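Putative mandelate racemase (Bordetella bronchiseptica, PDB 3OZY) is of unknown function but, as a magnesium-binding member of the enolase superfamily, probably abstracts a proton next to the carboxylate of an acid-sugar substrate. Local coordinates at residues A[11-16]-A[33-38]; A[49-54]-A[306-311]; A[224-229]-A[248-253]; A[269-274]-A[297-302]. All coordinates share one frame; numbering follows the deposited sequence.

Interaction 1: A[11-16]-A[33-38]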
loop_
_atom_site.group_PDB
_atom_site.type_symbol
_atom_site.label_atom_id
_atom_site.label_comp_id
_atom_site.label_asym_id
_atom_site.label_seq_id
_atom_site.Cartn_x
_atom_site.Cartn_y
_atom_site.Cartn_z
ATOM N N HIS A 11 -21.679 -1.684 -0.721
ATOM C CA HIS A 11 -22.496 -2.580 0.109
ATOM C C HIS A 11 -21.622 -3.657 0.725
ATOM O O HIS A 11 -21.094 -4.507 0.019
ATOM C CB HIS A 11 -23.587 -3.274 -0.720
ATOM C CG HIS A 11 -24.474 -2.342 -1.486
ATOM N ND1 HIS A 11 -25.675 -1.877 -0.989
ATOM C CD2 HIS A 11 -24.349 -1.813 -2.724
ATOM C CE1 HIS A 11 -26.239 -1.085 -1.885
ATOM N NE2 HIS A 11 -25.455 -1.029 -2.946
ATOM N N ALA A 12 -21.483 -3.636 2.045
ATOM C CA ALA A 12 -20.710 -4.659 2.745
ATOM C C ALA A 12 -21.525 -5.933 2.943
ATOM O O ALA A 12 -22.600 -5.904 3.555
ATOM C CB ALA A 12 -20.212 -4.128 4.076
ATOM N N LEU A 13 -20.997 -7.048 2.440
ATOM C CA LEU A 13 -21.697 -8.327 2.467
ATOM C C LEU A 13 -20.869 -9.418 3.133
ATOM O O LEU A 13 -19.646 -9.468 2.979
ATOM C CB LEU A 13 -22.042 -8.766 1.044
ATOM C CG LEU A 13 -22.827 -7.793 0.171
ATOM C CD1 LEU A 13 -23.099 -8.414 -1.195
ATOM C CD2 LEU A 13 -24.136 -7.416 0.847
ATOM N N SER A 14 -21.541 -10.297 3.876
ATOM C CA SER A 14 -20.873 -11.439 4.478
ATOM C C SER A 14 -21.702 -12.700 4.279
ATOM O O SER A 14 -22.932 -12.671 4.384
ATOM C CB SER A 14 -20.609 -11.197 5.965
ATOM O OG SER A 14 -19.752 -12.201 6.492
ATOM N N THR A 15 -21.023 -13.800 3.963
ATOM C CA THR A 15 -21.682 -15.100 3.825
ATOM C C THR A 15 -20.925 -16.132 4.652
ATOM O O THR A 15 -19.697 -16.100 4.725
ATOM C CB THR A 15 -21.769 -15.559 2.350
ATOM O OG1 THR A 15 -20.449 -15.765 1.819
ATOM C CG2 THR A 15 -22.493 -14.528 1.502
ATOM N N PRO A 16 -21.652 -17.063 5.284
ATOM C CA PRO A 16 -20.999 -17.988 6.215
ATOM C C PRO A 16 -20.326 -19.168 5.519
ATOM O O PRO A 16 -20.572 -19.433 4.342
ATOM C CB PRO A 16 -22.159 -18.468 7.094
ATOM C CG PRO A 16 -23.363 -18.358 6.219
ATOM C CD PRO A 16 -23.122 -17.168 5.316
ATOM N N ARG A 33 -16.956 -15.739 3.784
ATOM C CA ARG A 33 -16.643 -15.158 2.484
ATOM C C ARG A 33 -17.363 -13.820 2.354
ATOM O O ARG A 33 -18.594 -13.741 2.412
ATOM C CB ARG A 33 -16.993 -16.116 1.338
ATOM C CG ARG A 33 -16.238 -17.467 1.385
ATOM C CD ARG A 33 -14.703 -17.307 1.530
ATOM N NE ARG A 33 -14.110 -16.604 0.392
ATOM C CZ ARG A 33 -13.724 -17.184 -0.739
ATOM N NH1 ARG A 33 -13.829 -18.496 -0.909
ATOM N NH2 ARG A 33 -13.212 -16.441 -1.709
ATOM N N GLN A 34 -16.577 -12.762 2.204
ATOM C CA GLN A 34 -17.104 -11.408 2.235
ATOM C C GLN A 34 -16.741 -10.646 0.973
ATOM O O GLN A 34 -15.859 -11.053 0.209
ATOM C CB GLN A 34 -16.547 -10.663 3.452
ATOM C CG GLN A 34 -16.819 -11.387 4.769
ATOM C CD GLN A 34 -16.465 -10.570 6.002
ATOM O OE1 GLN A 34 -15.569 -9.720 5.983
ATOM N NE2 GLN A 34 -17.166 -10.838 7.093
ATOM N N MET A 35 -17.419 -9.521 0.774
ATOM C CA MET A 35 -17.089 -8.615 -0.318
ATOM C C MET A 35 -17.750 -7.277 -0.087
ATOM O O MET A 35 -18.665 -7.141 0.735
ATOM C CB MET A 35 -17.587 -9.165 -1.658
ATOM C CG MET A 35 -19.111 -9.143 -1.801
ATOM S SD MET A 35 -19.708 -9.811 -3.366
ATOM C CE MET A 35 -19.128 -8.543 -4.494
ATOM N N ILE A 36 -17.255 -6.283 -0.812
ATOM C CA ILE A 36 -18.005 -5.066 -1.067
ATOM C C ILE A 36 -18.589 -5.156 -2.467
ATOM O O ILE A 36 -17.872 -5.429 -3.429
ATOM C CB ILE A 36 -17.089 -3.828 -1.034
ATOM C CG1 ILE A 36 -16.641 -3.515 0.390
ATOM C CG2 ILE A 36 -17.794 -2.622 -1.662
ATOM C CD1 ILE A 36 -17.748 -2.983 1.293
ATOM N N LEU A 37 -19.895 -4.928 -2.580
ATOM C CA LEU A 37 -20.532 -4.741 -3.870
ATOM C C LEU A 37 -20.590 -3.245 -4.139
ATOM O O LEU A 37 -21.323 -2.517 -3.465
ATOM C CB LEU A 37 -21.945 -5.347 -3.875
ATOM C CG LEU A 37 -22.744 -5.134 -5.160
ATOM C CD1 LEU A 37 -22.079 -5.816 -6.331
ATOM C CD2 LEU A 37 -24.181 -5.640 -5.000
ATOM N N VAL A 38 -19.782 -2.782 -5.089
ATOM C CA VAL A 38 -19.780 -1.376 -5.465
ATOM C C VAL A 38 -20.954 -1.114 -6.392
ATOM O O VAL A 38 -21.254 -1.927 -7.265
ATOM C CB VAL A 38 -18.470 -0.998 -6.186
ATOM C CG1 VAL A 38 -18.485 0.478 -6.612
ATOM C CG2 VAL A 38 -17.271 -1.295 -5.288
#
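Arg33 O is gripped twice by Thr15, by its backbone N at 2.9 Å and by its hydroxyl OG1 at 2.8 Å. The hydroxyl reaches it because OG1 sits between the backbone N and the carbonyl carbon (chi1 64°), which directs it to the carbonyl of the neighbouring strand; the arginine side chain itself bends away to a salt bridge with Asp331. Beside this pair, on the face of Ala12 and Ile36, Gln34 NE2 donates to Ser14 OG at 3.0 Å, with the hydroxyl somewhat out of the amide plane; the same NE2 also reaches Glu378 O. Further along this face Ile36 CD1 reaches the backbone of Ala12, 3.7 Å from Ala12 CA. On the face of Leu13, Met35 and Leu37, Leu13 and Met35 run side by side, Leu13 CD1 lying 4.1 Å from Met35 CG. The His11 ring turns its CD2 edge to Leu37 O at 3.2 Å, while its NE2 is held by Glu39. Paired N-H...O bonds join His11 with Leu37 and Leu13 with Met35. Helix 58-73 covers the Ile36 face and helix 367-372 the Leu13 face. This antiparallel ladder belongs to the three-stranded sheet of the N-terminal capping domain of the enolase superfamily.

Interaction 2: A[49-54]-A[306-311]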
loop_
_atom_site.group_PDB
_atom_site.type_symbol
_atom_site.label_atom_id
_atom_site.label_comp_id
_atom_site.label_asym_id
_atom_site.label_seq_id
_atom_site.Cartn_x
_atom_site.Cartn_y
_atom_site.Cartn_z
ATOM N N VAL A 49 -21.857 -2.024 -11.452
ATOM C CA VAL A 49 -21.433 -2.667 -10.208
ATOM C C VAL A 49 -20.020 -3.234 -10.326
ATOM O O VAL A 49 -19.520 -3.488 -11.431
ATOM C CB VAL A 49 -22.403 -3.793 -9.751
ATOM C CG1 VAL A 49 -23.803 -3.237 -9.501
ATOM C CG2 VAL A 49 -22.442 -4.928 -10.761
ATOM N N GLY A 50 -19.383 -3.420 -9.174
ATOM C CA GLY A 50 -18.024 -3.929 -9.133
ATOM C C GLY A 50 -17.696 -4.526 -7.780
ATOM O O GLY A 50 -18.537 -4.570 -6.881
ATOM N N SER A 51 -16.459 -4.995 -7.636
ATOM C CA SER A 51 -15.967 -5.548 -6.374
ATOM C C SER A 51 -14.478 -5.271 -6.265
ATOM O O SER A 51 -13.746 -5.491 -7.231
ATOM C CB SER A 51 -16.169 -7.063 -6.327
ATOM O OG SER A 51 -15.462 -7.615 -5.224
ATOM N N PRO A 52 -14.021 -4.811 -5.090
ATOM C CA PRO A 52 -12.593 -4.590 -4.804
ATOM C C PRO A 52 -11.916 -5.802 -4.158
ATOM O O PRO A 52 -10.903 -5.646 -3.473
ATOM C CB PRO A 52 -12.630 -3.445 -3.794
ATOM C CG PRO A 52 -13.888 -3.766 -2.997
ATOM C CD PRO A 52 -14.880 -4.232 -4.039
ATOM N N SER A 53 -12.485 -6.988 -4.371
ATOM C CA SER A 53 -11.885 -8.236 -3.917
ATOM C C SER A 53 -11.820 -8.335 -2.387
ATOM O O SER A 53 -12.562 -7.663 -1.660
ATOM C CB SER A 53 -10.504 -8.408 -4.565
ATOM O OG SER A 53 -9.952 -9.692 -4.323
ATOM N N GLY A 54 -10.936 -9.197 -1.906
ATOM C CA GLY A 54 -10.790 -9.460 -0.484
ATOM C C GLY A 54 -9.790 -10.586 -0.301
ATOM O O GLY A 54 -9.339 -11.169 -1.279
ATOM N N PHE A 306 -9.712 -14.666 -7.242
ATOM C CA PHE A 306 -10.367 -15.331 -6.113
ATOM C C PHE A 306 -10.935 -14.343 -5.090
ATOM O O PHE A 306 -10.184 -13.752 -4.318
ATOM C CB PHE A 306 -9.312 -16.232 -5.466
ATOM C CG PHE A 306 -9.837 -17.273 -4.497
ATOM C CD1 PHE A 306 -10.014 -18.595 -4.908
ATOM C CD2 PHE A 306 -10.029 -16.964 -3.163
ATOM C CE1 PHE A 306 -10.417 -19.571 -4.015
ATOM C CE2 PHE A 306 -10.445 -17.936 -2.267
ATOM C CZ PHE A 306 -10.640 -19.244 -2.704
ATOM N N ASN A 307 -12.258 -14.156 -5.117
ATOM C CA ASN A 307 -13.018 -13.552 -4.014
ATOM C C ASN A 307 -14.516 -13.731 -4.193
ATOM O O ASN A 307 -15.201 -14.158 -3.268
ATOM C CB ASN A 307 -12.719 -12.066 -3.795
ATOM C CG ASN A 307 -13.239 -11.583 -2.453
ATOM O OD1 ASN A 307 -12.677 -11.917 -1.418
ATOM N ND2 ASN A 307 -14.343 -10.835 -2.465
ATOM N N ASP A 308 -15.032 -13.386 -5.365
ATOM C CA ASP A 308 -16.473 -13.455 -5.603
ATOM C C ASP A 308 -16.745 -13.524 -7.104
ATOM O O ASP A 308 -15.822 -13.432 -7.908
ATOM C CB ASP A 308 -17.171 -12.252 -4.962
ATOM C CG ASP A 308 -16.638 -10.930 -5.491
ATOM O OD1 ASP A 308 -16.898 -10.643 -6.677
ATOM O OD2 ASP A 308 -15.970 -10.196 -4.737
ATOM N N ILE A 309 -18.003 -13.688 -7.492
ATOM C CA ILE A 309 -18.306 -13.894 -8.898
ATOM C C ILE A 309 -18.048 -12.640 -9.742
ATOM O O ILE A 309 -17.826 -12.734 -10.946
ATOM C CB ILE A 309 -19.749 -14.416 -9.102
ATOM C CG1 ILE A 309 -19.913 -15.050 -10.489
ATOM C CG2 ILE A 309 -20.757 -13.303 -8.878
ATOM C CD1 ILE A 309 -19.111 -16.312 -10.696
ATOM N N ILE A 310 -18.084 -11.470 -9.115
ATOM C CA ILE A 310 -17.786 -10.241 -9.843
ATOM C C ILE A 310 -16.300 -10.154 -10.155
ATOM O O ILE A 310 -15.922 -9.823 -11.280
ATOM C CB ILE A 310 -18.243 -8.998 -9.076
ATOM C CG1 ILE A 310 -19.755 -9.075 -8.839
ATOM C CG2 ILE A 310 -17.845 -7.722 -9.832
ATOM C CD1 ILE A 310 -20.352 -7.795 -8.317
ATOM N N THR A 311 -15.454 -10.483 -9.185
ATOM C CA THR A 311 -14.021 -10.461 -9.478
ATOM C C THR A 311 -13.680 -11.505 -10.535
ATOM O O THR A 311 -12.841 -11.274 -11.403
ATOM C CB THR A 311 -13.127 -10.603 -8.201
ATOM O OG1 THR A 311 -13.264 -11.902 -7.606
ATOM C CG2 THR A 311 -13.492 -9.566 -7.157
HETATM O O HOH W 1 -8.958 -13.798 -1.876
#
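The chain leaves strand 48-50 and runs as a loop over the first turn of helix 309-321, Ser53 CA passing 5.4 Å from Asn307 CA and Ser51 CA 6.1 Å from Ile310 CA. The central bond is from Ser51 OG to Asp308 OD2, 2.7 Å long, and it uses the syn lone pair of that oxygen. Asn307 ND2 meets the same OD2 on the anti side at 2.9 Å, with the oxygen lying in the amide plane; this NH2 group also donates to Gln34 O. The other carboxylate oxygen, OD1, is the N-cap acceptor: Thr311 N approaches it from above the carboxylate plane at 2.9 Å, and Ile310 N adds a weak bond. Ser51 OG stands anti to its own backbone N (chi1 169°), where it can also accept from Ser53 N in an ST turn. Two methyl groups pack beside this polar cluster. Thr311 CG2 lies 3.4 Å from Ser51 OG, and Ile310 CG2 packs against the Gly50-Ser51 peptide, 3.8 Å from Ser51 N, which has no polar partner. At the far end a water donates to both Gly54 O and Phe306 O. With two donors on OD2 and the helix N terminus on OD1, Asp308 is held in orientation, and the aspartate is probably kept ionised, so that one carboxylate both caps the barrel-domain helix and ties the N-terminal domain to it through Ser51.

Interaction 3: A[224-229]-A[248-253]; sequences YWFEEP and VRIATG. With MG (magnesium ion), chain C.
Stacking dominates the outer end, where the guanidinium of Arg249 lies flat on the Tyr224 ring with planes 6° apart and Arg249 CZ 3.8 Å from the ring centroid, a cation-pi contact. The arginine chain, extended from CG to NE, crosses the ring so that CD adds a CH-pi contact over the same face. A second CH-pi contact sets Ala251 CB over the five-membered ring of Trp225, 4.0 Å from its centroid. Among the hydrogen bonds, Tyr224 O is gripped twice by Arg249: by backbone N, and by NH1 at 3.0 Å in the carbonyl plane and on a lone pair, which helps keep the guanidinium parallel to the ring. Phe226 N to Arg249 O, Ala251 N to Phe226 O and Glu228 N to Ala251 O continue the parallel ladder. On the opposite face Phe226 CB touches both Val248 CG1 (4.1 Å) and Ile250 CD1 (4.2 Å). Metal binding is at the C-terminal end: Glu227 OE2 lies 2.2 Å from magnesium, joined by Asp201 and Glu254, and OE1 forms a salt bridge with Lys171. One water links Glu228 OE2, also bonded to Asn255, to Thr252 OG1. The pairing joins two strands of a beta-alpha-beta unit, with helix 235-242 between them, in the enolase-superfamily barrel, at its three-carboxylate magnesium site.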
loop_
_atom_site.group_PDB
_atom_site.type_symbol
_atom_site.label_atom_id
_atom_site.label_comp_id
_atom_site.label_asym_id
_atom_site.label_seq_id
_atom_site.Cartn_x
_atom_site.Cartn_y
_atom_site.Cartn_z
ATOM N N TYR A 224 2.999 -26.642 -13.430
ATOM C CA TYR A 224 2.835 -25.521 -14.354
ATOM C C TYR A 224 3.440 -24.216 -13.816
ATOM O O TYR A 224 4.149 -23.499 -14.537
ATOM C CB TYR A 224 1.345 -25.334 -14.662
ATOM C CG TYR A 224 1.061 -24.372 -15.789
ATOM C CD1 TYR A 224 1.104 -24.790 -17.119
ATOM C CD2 TYR A 224 0.731 -23.045 -15.531
ATOM C CE1 TYR A 224 0.844 -23.904 -18.150
ATOM C CE2 TYR A 224 0.470 -22.157 -16.559
ATOM C CZ TYR A 224 0.525 -22.585 -17.860
ATOM O OH TYR A 224 0.269 -21.692 -18.879
ATOM N N TRP A 225 3.147 -23.892 -12.560
ATOM C CA TRP A 225 3.708 -22.702 -11.937
ATOM C C TRP A 225 3.852 -22.845 -10.435
ATOM O O TRP A 225 3.249 -23.739 -9.833
ATOM C CB TRP A 225 2.954 -21.422 -12.332
ATOM C CG TRP A 225 1.602 -21.097 -11.690
ATOM C CD1 TRP A 225 1.215 -21.235 -10.373
ATOM C CD2 TRP A 225 0.523 -20.447 -12.361
ATOM N NE1 TRP A 225 -0.075 -20.742 -10.212
ATOM C CE2 TRP A 225 -0.513 -20.249 -11.421
ATOM C CE3 TRP A 225 0.327 -20.026 -13.682
ATOM C CZ2 TRP A 225 -1.731 -19.648 -11.768
ATOM C CZ3 TRP A 225 -0.875 -19.431 -14.025
ATOM C CH2 TRP A 225 -1.890 -19.249 -13.076
ATOM N N PHE A 226 4.682 -21.963 -9.873
ATOM C CA PHE A 226 4.987 -21.845 -8.445
ATOM C C PHE A 226 4.570 -20.416 -8.092
ATOM O O PHE A 226 5.260 -19.449 -8.448
ATOM C CB PHE A 226 6.505 -22.010 -8.273
ATOM C CG PHE A 226 6.985 -22.220 -6.855
ATOM C CD1 PHE A 226 6.117 -22.346 -5.790
ATOM C CD2 PHE A 226 8.350 -22.339 -6.623
ATOM C CE1 PHE A 226 6.612 -22.587 -4.505
ATOM C CE2 PHE A 226 8.849 -22.572 -5.363
ATOM C CZ PHE A 226 7.985 -22.691 -4.295
ATOM N N GLU A 227 3.431 -20.280 -7.417
ATOM C CA GLU A 227 2.806 -18.986 -7.141
ATOM C C GLU A 227 3.137 -18.492 -5.732
ATOM O O GLU A 227 3.154 -19.282 -4.781
ATOM C CB GLU A 227 1.295 -19.122 -7.330
ATOM C CG GLU A 227 0.481 -17.957 -6.827
ATOM C CD GLU A 227 -0.966 -18.056 -7.242
ATOM O OE1 GLU A 227 -1.300 -18.934 -8.067
ATOM O OE2 GLU A 227 -1.779 -17.246 -6.750
ATOM N N GLU A 228 3.395 -17.186 -5.611
ATOM C CA GLU A 228 3.836 -16.573 -4.353
ATOM C C GLU A 228 4.796 -17.480 -3.583
ATOM O O GLU A 228 4.586 -17.794 -2.410
ATOM C CB GLU A 228 2.652 -16.140 -3.476
ATOM C CG GLU A 228 1.888 -14.941 -4.040
ATOM C CD GLU A 228 1.067 -14.244 -2.975
ATOM O OE1 GLU A 228 0.568 -14.938 -2.058
ATOM O OE2 GLU A 228 0.927 -13.004 -3.034
ATOM N N PRO A 229 5.888 -17.894 -4.233
ATOM C CA PRO A 229 6.821 -18.779 -3.524
ATOM C C PRO A 229 7.467 -18.081 -2.329
ATOM O O PRO A 229 7.789 -18.743 -1.335
ATOM C CB PRO A 229 7.878 -19.080 -4.588
ATOM C CG PRO A 229 7.833 -17.880 -5.518
ATOM C CD PRO A 229 6.361 -17.545 -5.584
ATOM N N VAL A 248 9.206 -24.766 -14.787
ATOM C CA VAL A 248 8.168 -24.315 -13.859
ATOM C C VAL A 248 8.142 -22.791 -13.838
ATOM O O VAL A 248 9.164 -22.151 -13.575
ATOM C CB VAL A 248 8.429 -24.829 -12.419
ATOM C CG1 VAL A 248 7.295 -24.421 -11.486
ATOM C CG2 VAL A 248 8.603 -26.345 -12.389
ATOM N N ARG A 249 6.985 -22.206 -14.135
ATOM C CA ARG A 249 6.858 -20.751 -14.172
ATOM C C ARG A 249 6.850 -20.166 -12.764
ATOM O O ARG A 249 6.199 -20.718 -11.873
ATOM C CB ARG A 249 5.558 -20.374 -14.875
ATOM C CG ARG A 249 5.490 -20.818 -16.321
ATOM C CD ARG A 249 4.039 -20.992 -16.784
ATOM N NE ARG A 249 3.987 -21.490 -18.157
ATOM C CZ ARG A 249 4.158 -22.761 -18.492
ATOM N NH1 ARG A 249 4.354 -23.675 -17.550
ATOM N NH2 ARG A 249 4.118 -23.125 -19.773
ATOM N N ILE A 250 7.553 -19.054 -12.567
ATOM C CA ILE A 250 7.466 -18.314 -11.313
ATOM C C ILE A 250 6.335 -17.287 -11.443
ATOM O O ILE A 250 6.367 -16.416 -12.324
ATOM C CB ILE A 250 8.812 -17.643 -10.964
ATOM C CG1 ILE A 250 9.934 -18.691 -10.916
ATOM C CG2 ILE A 250 8.725 -16.866 -9.642
ATOM C CD1 ILE A 250 9.644 -19.887 -10.007
ATOM N N ALA A 251 5.319 -17.413 -10.588
ATOM C CA ALA A 251 4.107 -16.606 -10.678
ATOM C C ALA A 251 3.876 -15.810 -9.407
ATOM O O ALA A 251 4.066 -16.318 -8.307
ATOM C CB ALA A 251 2.903 -17.522 -10.928
ATOM N N THR A 252 3.454 -14.561 -9.558
ATOM C CA THR A 252 3.028 -13.773 -8.414
ATOM C C THR A 252 2.193 -12.604 -8.912
ATOM O O THR A 252 2.255 -12.231 -10.085
ATOM C CB THR A 252 4.224 -13.294 -7.547
ATOM O OG1 THR A 252 3.721 -12.692 -6.350
ATOM C CG2 THR A 252 5.130 -12.301 -8.312
ATOM N N GLY A 253 1.362 -12.051 -8.036
ATOM C CA GLY A 253 0.683 -10.820 -8.390
ATOM C C GLY A 253 -0.566 -10.443 -7.629
ATOM O O GLY A 253 -0.972 -9.282 -7.692
HETATM MG MG MG C . -2.646 -17.121 -4.684
HETATM O O HOH W 2 1.390 -11.511 -5.168
HETATM O O HOH W 3 -0.916 -16.770 -3.329
HETATM O O HOH W 4 -3.750 -16.903 -2.594
HETATM O O HOH W 5 -4.803 -17.672 -5.494
#

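Interaction 4: A[269-274]-A[297-302]; sequences DAIDVL and AHLAWN
Leu299 sets both methyls against one carbonyl oxygen, CD1 and CD2 each lying 3.5 Å from Ile271 O. CG stands anti to its own carbonyl carbon (chi1 -55°), which also brings CD1 to Ile271 CG2 at 4.0 Å, the two side chains at about a right angle. Nearer the backbone, Leu299 CB meets Leu274 CD1, again with the side chains nearly perpendicular. Ala300 forms the first rungs: its N donates to Asp272 O at 3.1 Å, nearly straight at 173°, and its O accepts from Leu274 N at 2.8 Å. Its methyl packs on Val273 CG2. Asp272 turns its carboxylate away to Arg242 and to Ile250 N of the preceding strand. Next, Trp301 brings CD1 of its indole 3.3 Å from Leu274 O, while NE1 is bonded to Ala276 O. Asn302 N takes that same Leu274 carbonyl as its acceptor at 3.0 Å. Its side chain lies obliquely over Val273, OD1 3.4 Å from CG1, and its ND2 is held by Pro325 O. Helix 284-296 covers Leu274 and Trp301 from outside. Strand 273-274, this helix and strand 300-301 make up a beta-alpha-beta crossover, the repeating element of a TIM-type barrel.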
loop_
_atom_site.group_PDB
_atom_site.type_symbol
_atom_site.label_atom_id
_atom_site.label_comp_id
_atom_site.label_asym_id
_atom_site.label_seq_id
_atom_site.Cartn_x
_atom_site.Cartn_y
_atom_site.Cartn_z
ATOM N N ASP A 269 14.145 -9.445 -14.073
ATOM C CA ASP A 269 14.084 -10.815 -14.593
ATOM C C ASP A 269 13.518 -11.782 -13.551
ATOM O O ASP A 269 13.967 -12.923 -13.419
ATOM C CB ASP A 269 15.472 -11.267 -15.078
ATOM C CG ASP A 269 15.978 -10.436 -16.255
ATOM O OD1 ASP A 269 15.173 -10.089 -17.140
ATOM O OD2 ASP A 269 17.189 -10.134 -16.298
ATOM N N ALA A 270 12.499 -11.320 -12.834
ATOM C CA ALA A 270 12.049 -12.003 -11.633
ATOM C C ALA A 270 10.658 -12.635 -11.757
ATOM O O ALA A 270 10.107 -13.093 -10.759
ATOM C CB ALA A 270 12.086 -11.037 -10.447
ATOM N N ILE A 271 10.080 -12.676 -12.955
ATOM C CA ILE A 271 8.703 -13.175 -13.059
ATOM C C ILE A 271 8.405 -13.814 -14.410
ATOM O O ILE A 271 8.832 -13.305 -15.451
ATOM C CB ILE A 271 7.693 -12.030 -12.753
ATOM C CG1 ILE A 271 6.283 -12.559 -12.465
ATOM C CG2 ILE A 271 7.707 -10.957 -13.861
ATOM C CD1 ILE A 271 5.370 -11.462 -11.892
ATOM N N ASP A 272 7.671 -14.927 -14.393
ATOM C CA ASP A 272 7.195 -15.581 -15.614
ATOM C C ASP A 272 5.722 -15.296 -15.877
ATOM O O ASP A 272 5.307 -15.114 -17.023
ATOM C CB ASP A 272 7.398 -17.096 -15.536
ATOM C CG ASP A 272 8.853 -17.490 -15.528
ATOM O OD1 ASP A 272 9.589 -17.120 -16.472
ATOM O OD2 ASP A 272 9.251 -18.166 -14.560
ATOM N N VAL A 273 4.930 -15.303 -14.806
ATOM C CA VAL A 273 3.485 -15.135 -14.901
ATOM C C VAL A 273 3.059 -14.005 -13.973
ATOM O O VAL A 273 3.210 -14.101 -12.750
ATOM C CB VAL A 273 2.743 -16.430 -14.520
ATOM C CG1 VAL A 273 1.240 -16.188 -14.438
ATOM C CG2 VAL A 273 3.067 -17.553 -15.506
ATOM N N LEU A 274 2.548 -12.932 -14.575
ATOM C CA LEU A 274 2.017 -11.801 -13.824
ATOM C C LEU A 274 0.577 -12.122 -13.463
ATOM O O LEU A 274 -0.210 -12.469 -14.338
ATOM C CB LEU A 274 2.069 -10.527 -14.664
ATOM C CG LEU A 274 3.433 -9.909 -14.980
ATOM C CD1 LEU A 274 4.261 -10.789 -15.927
ATOM C CD2 LEU A 274 3.204 -8.538 -15.585
ATOM N N ALA A 297 6.996 -8.158 -22.950
ATOM C CA ALA A 297 8.197 -8.757 -22.376
ATOM C C ALA A 297 8.299 -10.256 -22.623
ATOM O O ALA A 297 9.200 -10.910 -22.087
ATOM C CB ALA A 297 8.242 -8.470 -20.872
ATOM N N HIS A 298 7.375 -10.804 -23.412
ATOM C CA HIS A 298 7.351 -12.237 -23.728
ATOM C C HIS A 298 7.072 -13.076 -22.486
ATOM O O HIS A 298 7.572 -14.197 -22.350
ATOM C CB HIS A 298 8.641 -12.668 -24.436
ATOM C CG HIS A 298 8.920 -11.869 -25.664
ATOM N ND1 HIS A 298 8.371 -12.188 -26.885
ATOM C CD2 HIS A 298 9.620 -10.725 -25.848
ATOM C CE1 HIS A 298 8.759 -11.299 -27.781
ATOM N NE2 HIS A 298 9.506 -10.394 -27.175
ATOM N N LEU A 299 6.255 -12.507 -21.599
ATOM C CA LEU A 299 5.802 -13.167 -20.382
ATOM C C LEU A 299 4.288 -13.351 -20.452
ATOM O O LEU A 299 3.645 -12.898 -21.394
ATOM C CB LEU A 299 6.181 -12.321 -19.163
ATOM C CG LEU A 299 7.670 -11.973 -19.059
ATOM C CD1 LEU A 299 7.893 -11.004 -17.902
ATOM C CD2 LEU A 299 8.534 -13.210 -18.910
ATOM N N ALA A 300 3.715 -13.999 -19.443
ATOM C CA ALA A 300 2.291 -14.295 -19.442
ATOM C C ALA A 300 1.570 -13.468 -18.388
ATOM O O ALA A 300 2.151 -13.128 -17.360
ATOM C CB ALA A 300 2.071 -15.788 -19.174
ATOM N N TRP A 301 0.308 -13.135 -18.662
ATOM C CA TRP A 301 -0.602 -12.593 -17.653
ATOM C C TRP A 301 -1.727 -13.597 -17.459
ATOM O O TRP A 301 -2.440 -13.918 -18.411
ATOM C CB TRP A 301 -1.177 -11.239 -18.075
ATOM C CG TRP A 301 -2.249 -10.731 -17.153
ATOM C CD1 TRP A 301 -2.085 -10.271 -15.873
ATOM C CD2 TRP A 301 -3.652 -10.636 -17.435
ATOM N NE1 TRP A 301 -3.304 -9.892 -15.344
ATOM C CE2 TRP A 301 -4.277 -10.106 -16.285
ATOM C CE3 TRP A 301 -4.440 -10.946 -18.545
ATOM C CZ2 TRP A 301 -5.652 -9.888 -16.215
ATOM C CZ3 TRP A 301 -5.804 -10.727 -18.472
ATOM C CH2 TRP A 301 -6.393 -10.201 -17.318
ATOM N N ASN A 302 -1.845 -14.108 -16.232
ATOM C CA ASN A 302 -2.902 -15.041 -15.830
ATOM C C ASN A 302 -3.364 -14.521 -14.476
ATOM O O ASN A 302 -2.687 -14.727 -13.469
ATOM C CB ASN A 302 -2.357 -16.468 -15.678
ATOM C CG ASN A 302 -1.816 -17.035 -16.973
ATOM O OD1 ASN A 302 -0.607 -17.170 -17.151
ATOM N ND2 ASN A 302 -2.710 -17.378 -17.883
#

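From the N terminus, interaction 1 closes first, a short loop pairing two strands of the N-terminal sheet. Strand 32-42 then passes to strand 48-50, where interaction 2 opens; it closes only at 306-311, spanning about 250 residues and joining that sheet to the barrel. Interactions 3 and 4 both fall within this long loop, one after the other, each closing a beta-alpha-beta unit; none of the four cross. Interactions 1 and 2 touch through Val38 with Gly50 and Gln34 with Asn307. Interactions 3 and 4 adjoin through neighbouring strands 249-252 and 273-274, their centres about 10 Å apart, whereas those of interactions 1 and 3 are about 29 Å apart.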